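Local coordinates for protein inositol monophosphatase (Staphylococcus aureus, PDB 3T0J) that probably hydrolyses the phosphate ester of myo-inositol monophosphates, releasing free inositol and inorganic phosphate, at residues 48-53 / 89-94; 209-214 / 275-280. One frame throughout, in Å; residues are numbered along the deposited sequence.

Interaction 1: residues 48-53 / 89-94; sequences NVDKAT and VVDPID
The carboxylate of Asp50 reaches from helix 44-64 across the corner that the chain turns at Pro92 and settles against Pro92 and Ile93. Its OD1 lies 3.4 Å from Pro92 CG and 3.2 Å from Ile93 CD1, touching both the proline ring and the end of the isoleucine chain. The side chains of Asp50 and Pro92 cross at about a right angle, whereas Asp50 and Ile93 meet obliquely. In Ile93, chi1 of -64° sets CG1 anti to the carbonyl carbon, and chi2 of 106° then brings CD1 to the helix, where it also packs 4.1 Å from Val49 CG1. One helical turn after Val49, Thr53 takes the other end of the proline: its CG2 lies 3.6 Å from Pro92 CB, the two side chains lying antiparallel alongside one another. With CG2 anti to the backbone N (chi1 -55°), Thr53 presents its methyl to the proline and OG1 to Val49 O, to which it donates at 2.8 Å from above the carbonyl plane; the same oxygen accepts from Thr53 N. Asp91-Pro92-Ile93-Asp94 belongs to the DPIDGT signature of the inositol monophosphatase family, whose aspartates and isoleucine carbonyl bind magnesium in relatives. Here a water lies between helix and motif, bonded to Asp50 OD2 at 2.6 Å and to Ile93 O at 2.7 Å. More acceptors surround it than it has protons, so these bonds need not all form at once. Asp91 points its CB away from the helix, yet its carboxylate comes back toward it, OD1 lying 4.3 Å from Asp50 OD1; Glu73 and Asp216 bring further carboxylates close, consistent with a metal-binding cluster. Val49 and Thr53 also touch Ile26 of helix 10-33.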
loop_
_atom_site.group_PDB
_atom_site.type_symbol
_atom_site.label_atom_id
_atom_site.label_comp_id
_atom_site.label_asym_id
_atom_site.label_seq_id
_atom_site.Cartn_x
_atom_site.Cartn_y
_atom_site.Cartn_z
ATOM N N ASN A 48 -22.145 12.866 -7.537
ATOM C CA ASN A 48 -22.621 12.582 -6.195
ATOM C C ASN A 48 -21.547 12.723 -5.134
ATOM O O ASN A 48 -21.833 13.190 -4.029
ATOM C CB ASN A 48 -23.274 11.200 -6.128
ATOM C CG ASN A 48 -24.472 11.085 -7.066
ATOM O OD1 ASN A 48 -25.005 12.092 -7.573
ATOM N ND2 ASN A 48 -24.885 9.861 -7.323
ATOM N N VAL A 49 -20.321 12.322 -5.458
ATOM C CA VAL A 49 -19.245 12.353 -4.484
ATOM C C VAL A 49 -18.887 13.809 -4.200
ATOM O O VAL A 49 -18.763 14.208 -3.042
ATOM C CB VAL A 49 -18.045 11.525 -4.949
ATOM C CG1 VAL A 49 -16.890 11.642 -3.996
ATOM C CG2 VAL A 49 -18.480 10.061 -5.099
ATOM N N ASP A 50 -18.773 14.601 -5.260
ATOM C CA ASP A 50 -18.597 16.055 -5.148
ATOM C C ASP A 50 -19.658 16.711 -4.257
ATOM O O ASP A 50 -19.319 17.548 -3.404
ATOM C CB ASP A 50 -18.635 16.708 -6.545
ATOM C CG ASP A 50 -17.424 17.606 -6.832
ATOM O OD1 ASP A 50 -16.664 17.947 -5.902
ATOM O OD2 ASP A 50 -17.243 17.972 -8.013
ATOM N N LYS A 51 -20.927 16.340 -4.444
ATOM C CA LYS A 51 -22.019 16.936 -3.662
ATOM C C LYS A 51 -21.904 16.453 -2.236
ATOM O O LYS A 51 -22.050 17.228 -1.305
ATOM C CB LYS A 51 -23.401 16.579 -4.237
ATOM C CG LYS A 51 -24.596 17.398 -3.712
ATOM C CD LYS A 51 -24.891 18.656 -4.585
ATOM C CE LYS A 51 -25.891 18.394 -5.777
ATOM N NZ LYS A 51 -27.340 18.720 -5.494
ATOM N N ALA A 52 -21.623 15.173 -2.062
ATOM C CA ALA A 52 -21.676 14.624 -0.737
ATOM C C ALA A 52 -20.564 15.227 0.065
ATOM O O ALA A 52 -20.801 15.701 1.165
ATOM C CB ALA A 52 -21.582 13.109 -0.742
ATOM N N THR A 53 -19.359 15.234 -0.497
ATOM C CA THR A 53 -18.195 15.687 0.236
ATOM C C THR A 53 -18.346 17.131 0.621
ATOM O O THR A 53 -18.062 17.467 1.758
ATOM C CB THR A 53 -16.932 15.488 -0.551
ATOM O OG1 THR A 53 -16.878 14.115 -0.923
ATOM C CG2 THR A 53 -15.692 15.831 0.282
ATOM N N VAL A 89 -12.548 28.220 1.761
ATOM C CA VAL A 89 -12.777 28.081 0.326
ATOM C C VAL A 89 -12.380 26.687 -0.151
ATOM O O VAL A 89 -11.221 26.281 -0.093
ATOM C CB VAL A 89 -12.238 29.332 -0.485
ATOM C CG1 VAL A 89 -11.174 30.076 0.302
ATOM C CG2 VAL A 89 -11.789 28.975 -1.896
ATOM N N VAL A 90 -13.369 25.912 -0.551
ATOM C CA VAL A 90 -13.143 24.470 -0.600
ATOM C C VAL A 90 -13.515 23.879 -1.911
ATOM O O VAL A 90 -14.562 24.218 -2.465
ATOM C CB VAL A 90 -13.865 23.712 0.577
ATOM C CG1 VAL A 90 -14.633 24.656 1.415
ATOM C CG2 VAL A 90 -14.775 22.593 0.093
ATOM N N ASP A 91 -12.646 22.991 -2.396
ATOM C CA ASP A 91 -12.979 22.140 -3.519
ATOM C C ASP A 91 -12.799 20.687 -3.118
ATOM O O ASP A 91 -11.679 20.270 -2.814
ATOM C CB ASP A 91 -12.122 22.440 -4.740
ATOM C CG ASP A 91 -12.635 21.728 -5.989
ATOM O OD1 ASP A 91 -13.750 21.160 -5.971
ATOM O OD2 ASP A 91 -11.926 21.727 -7.005
ATOM N N PRO A 92 -13.896 19.913 -3.122
ATOM C CA PRO A 92 -13.840 18.550 -2.606
ATOM C C PRO A 92 -13.095 17.647 -3.561
ATOM O O PRO A 92 -12.347 16.792 -3.092
ATOM C CB PRO A 92 -15.307 18.136 -2.499
ATOM C CG PRO A 92 -16.130 19.362 -2.862
ATOM C CD PRO A 92 -15.238 20.274 -3.610
ATOM N N ILE A 93 -13.280 17.853 -4.874
ATOM C CA ILE A 93 -12.513 17.123 -5.915
ATOM C C ILE A 93 -11.841 18.026 -6.957
ATOM O O ILE A 93 -12.432 18.412 -7.964
ATOM C CB ILE A 93 -13.368 16.097 -6.705
ATOM C CG1 ILE A 93 -13.870 14.993 -5.799
ATOM C CG2 ILE A 93 -12.533 15.465 -7.799
ATOM C CD1 ILE A 93 -15.283 15.112 -5.497
ATOM N N ASP A 94 -10.593 18.350 -6.739
ATOM C CA ASP A 94 -9.908 19.154 -7.721
ATOM C C ASP A 94 -9.230 18.156 -8.672
ATOM O O ASP A 94 -8.277 17.471 -8.296
ATOM C CB ASP A 94 -8.934 20.114 -7.036
ATOM C CG ASP A 94 -8.149 20.904 -8.012
ATOM O OD1 ASP A 94 -8.712 21.809 -8.620
ATOM O OD2 ASP A 94 -6.967 20.597 -8.224
HETATM O O HOH W 1 -14.975 19.307 -7.863
#

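Interaction 2: residues 209-214 / 275-280; sequences TPRLQP and EQRFKR. With PG4 (tetraethylene glycol), chain G.
The aliphatic stem of Arg211 lies over one face of the Arg277 guanidinium, CG 3.4 Å from NH1, while the two guanidinium planes stand 80° apart. The Arg211 chain then bends at chi2 and chi3, carrying its own guanidinium away from the helix. Phe278 turns an edge of its ring to the backbone of Arg211, with CZ 4.3 Å from Arg211 CA. Pro210 O touches both Arg277 CD (3.5 Å) and Phe278 CZ (3.7 Å), coming at the ring obliquely. The Arg277 CD methylene also sits over a face of the Phe278 ring, toward its rim.

Both packing and polar contacts are made by a tetraethylene glycol molecule, probably from the crystallisation liquor. Its C6 covers the opposite face of the Arg277 guanidinium, its O5 accepts weak bonds from Arg277 NE and NH2, and its O1 takes a weak one from Arg211 NH1 at 3.3 Å.

Trp166 packs on Pro210 and Arg211. The contact thus seats the C-terminal helix 267-278 against the chain leaving strand 206-209 of the five-stranded sheet, in the layered alpha/beta fold of the inositol monophosphatase family.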
loop_
_atom_site.group_PDB
_atom_site.type_symbol
_atom_site.label_atom_id
_atom_site.label_comp_id
_atom_site.label_asym_id
_atom_site.label_seq_id
_atom_site.Cartn_x
_atom_site.Cartn_y
_atom_site.Cartn_z
ATOM N N THR A 209 -1.971 28.600 -16.263
ATOM C CA THR A 209 -3.214 28.295 -16.949
ATOM C C THR A 209 -4.035 29.565 -17.063
ATOM O O THR A 209 -4.010 30.402 -16.151
ATOM C CB THR A 209 -4.048 27.262 -16.180
ATOM O OG1 THR A 209 -5.352 27.168 -16.769
ATOM C CG2 THR A 209 -4.215 27.668 -14.757
ATOM N N PRO A 210 -4.794 29.717 -18.155
ATOM C CA PRO A 210 -5.627 30.931 -18.303
ATOM C C PRO A 210 -6.921 31.030 -17.459
ATOM O O PRO A 210 -7.583 32.033 -17.515
ATOM C CB PRO A 210 -5.934 30.957 -19.788
ATOM C CG PRO A 210 -5.969 29.485 -20.155
ATOM C CD PRO A 210 -4.876 28.845 -19.332
ATOM N N ARG A 211 -7.264 30.027 -16.672
ATOM C CA ARG A 211 -8.506 30.049 -15.882
ATOM C C ARG A 211 -8.448 29.075 -14.739
ATOM O O ARG A 211 -8.122 27.901 -14.924
ATOM C CB ARG A 211 -9.781 29.721 -16.726
ATOM C CG ARG A 211 -9.634 28.575 -17.736
ATOM C CD ARG A 211 -10.421 27.284 -17.358
ATOM N NE ARG A 211 -9.675 26.237 -16.630
ATOM C CZ ARG A 211 -9.671 24.954 -16.986
ATOM N NH1 ARG A 211 -10.373 24.585 -18.061
ATOM N NH2 ARG A 211 -8.991 24.035 -16.277
ATOM N N LEU A 212 -8.808 29.566 -13.569
ATOM C CA LEU A 212 -8.993 28.751 -12.402
ATOM C C LEU A 212 -9.969 29.474 -11.497
ATOM O O LEU A 212 -10.073 30.698 -11.520
ATOM C CB LEU A 212 -7.666 28.605 -11.665
ATOM C CG LEU A 212 -7.341 27.234 -11.096
ATOM C CD1 LEU A 212 -7.583 26.106 -12.155
ATOM C CD2 LEU A 212 -5.918 27.228 -10.555
ATOM N N GLN A 213 -10.664 28.707 -10.678
ATOM C CA GLN A 213 -11.560 29.240 -9.681
ATOM C C GLN A 213 -10.848 29.350 -8.321
ATOM O O GLN A 213 -9.925 28.596 -8.035
ATOM C CB GLN A 213 -12.757 28.328 -9.592
ATOM C CG GLN A 213 -13.596 28.358 -10.826
ATOM C CD GLN A 213 -14.484 29.581 -10.873
ATOM O OE1 GLN A 213 -14.371 30.490 -10.049
ATOM N NE2 GLN A 213 -15.381 29.605 -11.823
ATOM N N PRO A 214 -11.277 30.303 -7.484
ATOM C CA PRO A 214 -10.670 30.424 -6.161
ATOM C C PRO A 214 -10.596 29.086 -5.404
ATOM O O PRO A 214 -9.554 28.781 -4.803
ATOM C CB PRO A 214 -11.543 31.438 -5.432
ATOM C CG PRO A 214 -12.490 32.047 -6.468
ATOM C CD PRO A 214 -12.234 31.385 -7.794
ATOM N N GLU A 275 -10.347 40.207 -20.593
ATOM C CA GLU A 275 -11.633 40.865 -20.528
ATOM C C GLU A 275 -12.703 39.972 -21.172
ATOM O O GLU A 275 -13.836 39.870 -20.685
ATOM C CB GLU A 275 -11.603 42.247 -21.217
ATOM C CG GLU A 275 -10.733 43.297 -20.519
ATOM C CD GLU A 275 -11.255 43.722 -19.149
ATOM O OE1 GLU A 275 -12.397 43.399 -18.791
ATOM O OE2 GLU A 275 -10.530 44.415 -18.419
ATOM N N GLN A 276 -12.334 39.316 -22.266
ATOM C CA GLN A 276 -13.295 38.511 -22.979
ATOM C C GLN A 276 -13.783 37.362 -22.074
ATOM O O GLN A 276 -14.946 36.962 -22.132
ATOM C CB GLN A 276 -12.690 38.008 -24.290
ATOM C CG GLN A 276 -12.533 39.094 -25.361
ATOM C CD GLN A 276 -11.776 38.610 -26.589
ATOM O OE1 GLN A 276 -11.830 39.247 -27.650
ATOM N NE2 GLN A 276 -11.063 37.477 -26.455
ATOM N N ARG A 277 -12.909 36.915 -21.184
ATOM C CA ARG A 277 -13.174 35.753 -20.373
ATOM C C ARG A 277 -13.760 36.059 -19.002
ATOM O O ARG A 277 -14.566 35.277 -18.492
ATOM C CB ARG A 277 -11.875 34.981 -20.199
ATOM C CG ARG A 277 -11.933 33.862 -19.200
ATOM C CD ARG A 277 -10.542 33.270 -18.991
ATOM N NE ARG A 277 -10.070 32.493 -20.131
ATOM C CZ ARG A 277 -10.511 31.277 -20.459
ATOM N NH1 ARG A 277 -11.461 30.674 -19.742
ATOM N NH2 ARG A 277 -10.005 30.667 -21.526
ATOM N N PHE A 278 -13.348 37.174 -18.401
ATOM C CA PHE A 278 -13.738 37.476 -17.028
ATOM C C PHE A 278 -14.630 38.703 -16.798
ATOM O O PHE A 278 -15.008 38.955 -15.664
ATOM C CB PHE A 278 -12.502 37.620 -16.143
ATOM C CG PHE A 278 -11.695 36.392 -16.027
ATOM C CD1 PHE A 278 -12.252 35.208 -15.534
ATOM C CD2 PHE A 278 -10.353 36.400 -16.383
ATOM C CE1 PHE A 278 -11.484 34.052 -15.422
ATOM C CE2 PHE A 278 -9.573 35.238 -16.271
ATOM C CZ PHE A 278 -10.133 34.071 -15.803
ATOM N N LYS A 279 -14.937 39.506 -17.808
ATOM C CA LYS A 279 -15.792 40.662 -17.531
ATOM C C LYS A 279 -17.193 40.078 -17.257
ATOM O O LYS A 279 -17.692 39.295 -18.067
ATOM C CB LYS A 279 -15.738 41.716 -18.657
ATOM C CG LYS A 279 -17.019 42.558 -18.825
ATOM C CD LYS A 279 -16.779 44.055 -19.004
ATOM C CE LYS A 279 -16.801 44.453 -20.452
ATOM N NZ LYS A 279 -17.313 45.825 -20.602
ATOM N N ARG A 280 -17.872 40.511 -16.191
ATOM C CA ARG A 280 -17.851 41.918 -15.719
ATOM C C ARG A 280 -17.172 42.178 -14.374
ATOM O O ARG A 280 -17.670 41.743 -13.334
ATOM C CB ARG A 280 -19.296 42.501 -15.723
ATOM C CG ARG A 280 -20.159 42.137 -16.957
ATOM C CD ARG A 280 -20.981 40.853 -16.699
ATOM N NE ARG A 280 -21.079 39.967 -17.867
ATOM C CZ ARG A 280 -22.014 40.041 -18.815
ATOM N NH1 ARG A 280 -22.967 40.969 -18.758
ATOM N NH2 ARG A 280 -21.991 39.179 -19.826
HETATM O O1 PG4 G . -11.985 26.513 -20.204
HETATM C C1 PG4 G . -12.649 27.114 -21.320
HETATM C C2 PG4 G . -11.701 27.277 -22.506
HETATM O O2 PG4 G . -12.253 28.252 -23.403
HETATM C C3 PG4 G . -11.353 28.804 -24.382
HETATM C C4 PG4 G . -11.944 30.120 -24.895
HETATM O O3 PG4 G . -12.662 30.763 -23.822
HETATM C C5 PG4 G . -13.285 32.012 -24.158
HETATM C C6 PG4 G . -12.624 33.173 -23.410
HETATM O O4 PG4 G . -11.494 33.707 -24.140
HETATM C C7 PG4 G . -10.307 33.980 -23.349
HETATM C C8 PG4 G . -9.080 33.136 -23.765
HETATM O O5 PG4 G . -8.071 32.996 -22.743
#

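Overall arrangement
The centres of the two interactions lie about 21 Å apart, yet they adjoin: Val89 CG2 of interaction 1 packs 3.7 Å from Pro214 O of interaction 2. Interaction 1 joins helix 44-64 to the end of strand 86-91, an inner strand of the seven-stranded sheet, at the presumed metal site, whereas interaction 2 belongs to the half built round the five-stranded sheet. Helix 214-226, which starts at the end of segment 209-214, bridges them, bringing Asp216 close to the carboxylates of Asp91 and Asp94. Asp94 hydrogen-bonds Ser191 and Ala193, tying the signature motif to the second half, while the side chain of Arg211 lies about 5 Å from a phosphate ion, probably from the crystallisation liquor, which may mark a pocket.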